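Local coordinates for envelope glycoprotein (Thogoto virus, PDB 5XEA), which probably attaches the virus to a host-cell receptor and later drives fusion of the viral and host membranes, at residues B[38-49]-B[140-151]. Residues are numbered along the deposited sequence; the frame is centred on the assembly and turned at random.
Sequences QNELLTAGYRTA and WRCGVTTSPVFF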
loop_
_atom_site.group_PDB
_atom_site.type_symbol
_atom_site.label_atom_id
_atom_site.label_comp_id
_atom_site.label_asym_id
_atom_site.label_seq_id
_atom_site.Cartn_x
_atom_site.Cartn_y
_atom_site.Cartn_z
ATOM N N GLN B 38 -5.860 -0.472 21.522
ATOM C CA GLN B 38 -5.004 -0.670 20.357
ATOM C C GLN B 38 -3.885 0.373 20.239
ATOM O O GLN B 38 -3.284 0.505 19.165
ATOM C CB GLN B 38 -5.852 -0.683 19.085
ATOM C CG GLN B 38 -7.025 -1.654 19.146
ATOM C CD GLN B 38 -7.028 -2.647 17.998
ATOM O OE1 GLN B 38 -6.685 -3.818 18.173
ATOM N NE2 GLN B 38 -7.421 -2.185 16.816
ATOM N N ASN B 39 -3.578 1.100 21.321
ATOM C CA ASN B 39 -2.505 2.087 21.311
ATOM C C ASN B 39 -1.745 2.073 22.631
ATOM O O ASN B 39 -2.346 1.915 23.699
ATOM C CB ASN B 39 -3.049 3.502 21.055
ATOM C CG ASN B 39 -3.544 3.693 19.631
ATOM O OD1 ASN B 39 -2.898 3.264 18.668
ATOM N ND2 ASN B 39 -4.697 4.343 19.489
ATOM N N GLU B 40 -0.418 2.212 22.544
ATOM C CA GLU B 40 0.412 2.646 23.659
ATOM C C GLU B 40 0.401 4.164 23.738
ATOM O O GLU B 40 -0.011 4.853 22.806
ATOM C CB GLU B 40 1.855 2.187 23.504
ATOM C CG GLU B 40 2.029 0.741 23.181
ATOM C CD GLU B 40 3.483 0.349 23.170
ATOM O OE1 GLU B 40 4.196 0.717 22.212
ATOM O OE2 GLU B 40 3.923 -0.307 24.133
ATOM N N LEU B 41 0.859 4.691 24.869
ATOM C CA LEU B 41 1.000 6.128 25.047
ATOM C C LEU B 41 2.477 6.474 24.989
ATOM O O LEU B 41 3.258 6.034 25.843
ATOM C CB LEU B 41 0.401 6.612 26.366
ATOM C CG LEU B 41 0.334 8.137 26.392
ATOM C CD1 LEU B 41 -0.786 8.629 25.485
ATOM C CD2 LEU B 41 0.181 8.671 27.809
ATOM N N LEU B 42 2.865 7.225 23.971
ATOM C CA LEU B 42 4.239 7.683 23.839
ATOM C C LEU B 42 4.307 9.109 24.358
ATOM O O LEU B 42 3.657 10.008 23.813
ATOM C CB LEU B 42 4.721 7.609 22.391
ATOM C CG LEU B 42 5.998 8.410 22.108
ATOM C CD1 LEU B 42 7.208 7.788 22.790
ATOM C CD2 LEU B 42 6.218 8.534 20.611
ATOM N N THR B 43 5.052 9.306 25.429
ATOM C CA THR B 43 5.405 10.644 25.888
ATOM C C THR B 43 6.856 10.893 25.509
ATOM O O THR B 43 7.743 10.116 25.887
ATOM C CB THR B 43 5.197 10.798 27.395
ATOM O OG1 THR B 43 3.821 10.558 27.701
ATOM C CG2 THR B 43 5.564 12.212 27.831
ATOM N N ALA B 44 7.091 11.950 24.737
ATOM C CA ALA B 44 8.438 12.292 24.295
ATOM C C ALA B 44 8.703 13.761 24.576
ATOM O O ALA B 44 7.892 14.623 24.227
ATOM C CB ALA B 44 8.637 11.993 22.808
ATOM N N GLY B 45 9.834 14.040 25.201
ATOM C CA GLY B 45 10.200 15.405 25.533
ATOM C C GLY B 45 11.652 15.693 25.216
ATOM O O GLY B 45 12.510 14.812 25.279
ATOM N N TYR B 46 11.918 16.959 24.871
ATOM C CA TYR B 46 13.266 17.412 24.560
ATOM C C TYR B 46 13.540 18.723 25.275
ATOM O O TYR B 46 12.622 19.490 25.572
ATOM C CB TYR B 46 13.498 17.580 23.037
ATOM C CG TYR B 46 12.696 18.680 22.375
ATOM C CD1 TYR B 46 13.213 19.969 22.239
ATOM C CD2 TYR B 46 11.424 18.425 21.870
ATOM C CE1 TYR B 46 12.473 20.971 21.640
ATOM C CE2 TYR B 46 10.679 19.423 21.274
ATOM C CZ TYR B 46 11.204 20.693 21.154
ATOM O OH TYR B 46 10.445 21.677 20.547
ATOM N N ARG B 47 14.819 18.966 25.544
ATOM C CA ARG B 47 15.260 20.217 26.152
ATOM C C ARG B 47 16.735 20.398 25.845
ATOM O O ARG B 47 17.532 19.476 26.055
ATOM C CB ARG B 47 15.021 20.213 27.662
ATOM C CG ARG B 47 15.555 21.452 28.406
ATOM C CD ARG B 47 15.028 21.416 29.832
ATOM N NE ARG B 47 15.504 20.225 30.521
ATOM C CZ ARG B 47 15.048 19.789 31.689
ATOM N NH1 ARG B 47 14.092 20.452 32.326
ATOM N NH2 ARG B 47 15.570 18.687 32.219
ATOM N N THR B 48 17.088 21.581 25.364
ATOM C CA THR B 48 18.469 21.904 25.022
ATOM C C THR B 48 18.722 23.364 25.361
ATOM O O THR B 48 17.817 24.206 25.283
ATOM C CB THR B 48 18.725 21.604 23.521
ATOM O OG1 THR B 48 18.694 20.186 23.310
ATOM C CG2 THR B 48 20.040 22.146 23.042
ATOM N N ALA B 49 19.963 23.663 25.746
ATOM C CA ALA B 49 20.403 25.034 25.960
ATOM C C ALA B 49 21.419 25.426 24.891
ATOM O O ALA B 49 22.241 24.604 24.478
ATOM C CB ALA B 49 21.015 25.204 27.360
ATOM N N TRP B 140 17.070 28.660 25.720
ATOM C CA TRP B 140 16.607 27.292 25.892
ATOM C C TRP B 140 15.567 26.950 24.841
ATOM O O TRP B 140 14.841 27.820 24.361
ATOM C CB TRP B 140 16.000 27.082 27.301
ATOM C CG TRP B 140 17.015 27.182 28.383
ATOM C CD1 TRP B 140 17.529 28.333 28.926
ATOM C CD2 TRP B 140 17.688 26.097 29.026
ATOM N NE1 TRP B 140 18.460 28.025 29.884
ATOM C CE2 TRP B 140 18.596 26.663 29.956
ATOM C CE3 TRP B 140 17.610 24.697 28.916
ATOM C CZ2 TRP B 140 19.415 25.882 30.772
ATOM C CZ3 TRP B 140 18.423 23.921 29.715
ATOM C CH2 TRP B 140 19.316 24.520 30.645
ATOM N N ARG B 141 15.487 25.661 24.512
ATOM C CA ARG B 141 14.340 25.110 23.801
ATOM C C ARG B 141 13.839 23.902 24.578
ATOM O O ARG B 141 14.617 23.190 25.222
ATOM C CB ARG B 141 14.660 24.699 22.354
ATOM C CG ARG B 141 15.536 23.448 22.240
ATOM C CD ARG B 141 16.189 23.333 20.862
ATOM N NE ARG B 141 15.171 23.395 19.807
ATOM C CZ ARG B 141 14.698 22.339 19.146
ATOM N NH1 ARG B 141 15.143 21.121 19.413
ATOM N NH2 ARG B 141 13.775 22.504 18.209
ATOM N N CYS B 142 12.533 23.685 24.520
ATOM C CA CYS B 142 11.975 22.468 25.094
ATOM C C CYS B 142 10.621 22.208 24.460
ATOM O O CYS B 142 9.999 23.106 23.883
ATOM C CB CYS B 142 11.866 22.567 26.619
ATOM S SG CYS B 142 10.783 23.892 27.190
ATOM N N GLY B 143 10.173 20.970 24.566
ATOM C CA GLY B 143 8.891 20.606 23.993
ATOM C C GLY B 143 8.501 19.224 24.460
ATOM O O GLY B 143 9.343 18.439 24.912
ATOM N N VAL B 144 7.206 18.931 24.347
ATOM C CA VAL B 144 6.682 17.656 24.825
ATOM C C VAL B 144 5.508 17.257 23.944
ATOM O O VAL B 144 4.751 18.111 23.468
ATOM C CB VAL B 144 6.277 17.728 26.311
ATOM C CG1 VAL B 144 5.138 18.731 26.513
ATOM C CG2 VAL B 144 5.878 16.340 26.850
ATOM N N THR B 145 5.375 15.954 23.708
ATOM C CA THR B 145 4.186 15.399 23.085
ATOM C C THR B 145 3.742 14.174 23.871
ATOM O O THR B 145 4.559 13.451 24.452
ATOM C CB THR B 145 4.415 15.018 21.600
ATOM O OG1 THR B 145 3.153 14.853 20.941
ATOM C CG2 THR B 145 5.190 13.705 21.471
ATOM N N THR B 146 2.433 13.955 23.889
ATOM C CA THR B 146 1.838 12.714 24.380
ATOM C C THR B 146 0.941 12.210 23.262
ATOM O O THR B 146 -0.040 12.871 22.908
ATOM C CB THR B 146 1.036 12.919 25.665
ATOM O OG1 THR B 146 0.020 13.908 25.441
ATOM C CG2 THR B 146 1.943 13.358 26.809
ATOM N N SER B 147 1.304 11.081 22.669
ATOM C CA SER B 147 0.590 10.643 21.478
ATOM C C SER B 147 0.366 9.143 21.524
ATOM O O SER B 147 1.206 8.398 22.046
ATOM C CB SER B 147 1.350 11.001 20.188
ATOM O OG SER B 147 1.686 12.394 20.162
ATOM N N PRO B 148 -0.758 8.675 20.990
ATOM C CA PRO B 148 -0.963 7.232 20.863
ATOM C C PRO B 148 -0.193 6.680 19.672
ATOM O O PRO B 148 -0.214 7.246 18.577
ATOM C CB PRO B 148 -2.476 7.117 20.652
ATOM C CG PRO B 148 -2.837 8.370 19.947
ATOM C CD PRO B 148 -1.919 9.447 20.505
ATOM N N VAL B 149 0.482 5.552 19.887
ATOM C CA VAL B 149 1.162 4.835 18.818
ATOM C C VAL B 149 0.694 3.381 18.820
ATOM O O VAL B 149 0.508 2.782 19.887
ATOM C CB VAL B 149 2.695 4.918 18.959
ATOM C CG1 VAL B 149 3.203 6.403 18.812
ATOM C CG2 VAL B 149 3.130 4.301 20.266
ATOM N N PHE B 150 0.503 2.813 17.629
ATOM C CA PHE B 150 0.088 1.415 17.574
ATOM C C PHE B 150 1.263 0.512 17.938
ATOM O O PHE B 150 2.422 0.942 17.990
ATOM C CB PHE B 150 -0.470 1.040 16.190
ATOM C CG PHE B 150 0.531 1.176 15.048
ATOM C CD1 PHE B 150 1.410 0.149 14.740
ATOM C CD2 PHE B 150 0.554 2.322 14.269
ATOM C CE1 PHE B 150 2.308 0.281 13.686
ATOM C CE2 PHE B 150 1.430 2.457 13.222
ATOM C CZ PHE B 150 2.309 1.445 12.925
ATOM N N PHE B 151 0.957 -0.761 18.193
ATOM C CA PHE B 151 1.975 -1.704 18.629
ATOM C C PHE B 151 1.597 -3.088 18.120
ATOM O O PHE B 151 0.532 -3.282 17.534
ATOM C CB PHE B 151 2.122 -1.687 20.159
ATOM C CG PHE B 151 0.862 -2.103 20.894
ATOM C CD1 PHE B 151 0.643 -3.428 21.229
ATOM C CD2 PHE B 151 -0.106 -1.168 21.217
ATOM C CE1 PHE B 151 -0.527 -3.816 21.891
ATOM C CE2 PHE B 151 -1.266 -1.532 21.868
ATOM C CZ PHE B 151 -1.483 -2.865 22.204
HETATM O O HOH W 1 4.772 0.765 19.578
HETATM O O HOH W 2 16.972 20.176 21.177
#
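Tyr46 lays its ring over the backbone of Gly143 on the antiparallel neighbour strand, with Gly143 CA 3.9 Å from the ring centroid in a CH-pi contact. Its CG sits between backbone N and carbonyl carbon (chi1 66°), which folds the ring across the partner strand, where glycine leaves room for it. The Arg141 side chain crosses that of Tyr46 at about a right angle and sets one face of its guanidinium over Tyr46 CE1, the planes 30° apart; NH1 gives a hydrogen bond to a water that also bonds Thr48 OG1, itself hydrogen-bonded to His72, while NE pairs with Glu121. On the opposite face of the sheet Ala49 CB stands almost squarely above the six-membered ring of Trp140, 3.5 Å from its centroid. Ten backbone hydrogen bonds, two at each alternate pair from Glu40–Val149 to Thr48–Arg141, join the strands evenly. Further along the Trp140 face, toward Pro148, packing is looser, and Val144, Thr146 and Pro148 are partly exposed: Thr43 OG1 merely touches Thr146 CG2 (3.5 Å), and Pro148 packs against Leu268 of a second subunit. Cys142, on that same face, is disulfide-bonded to Cys89. Strand 187-192 continues the sheet beyond residues 40-49, and helix 421-437 covers Tyr46, Arg141, Thr145 and Val149.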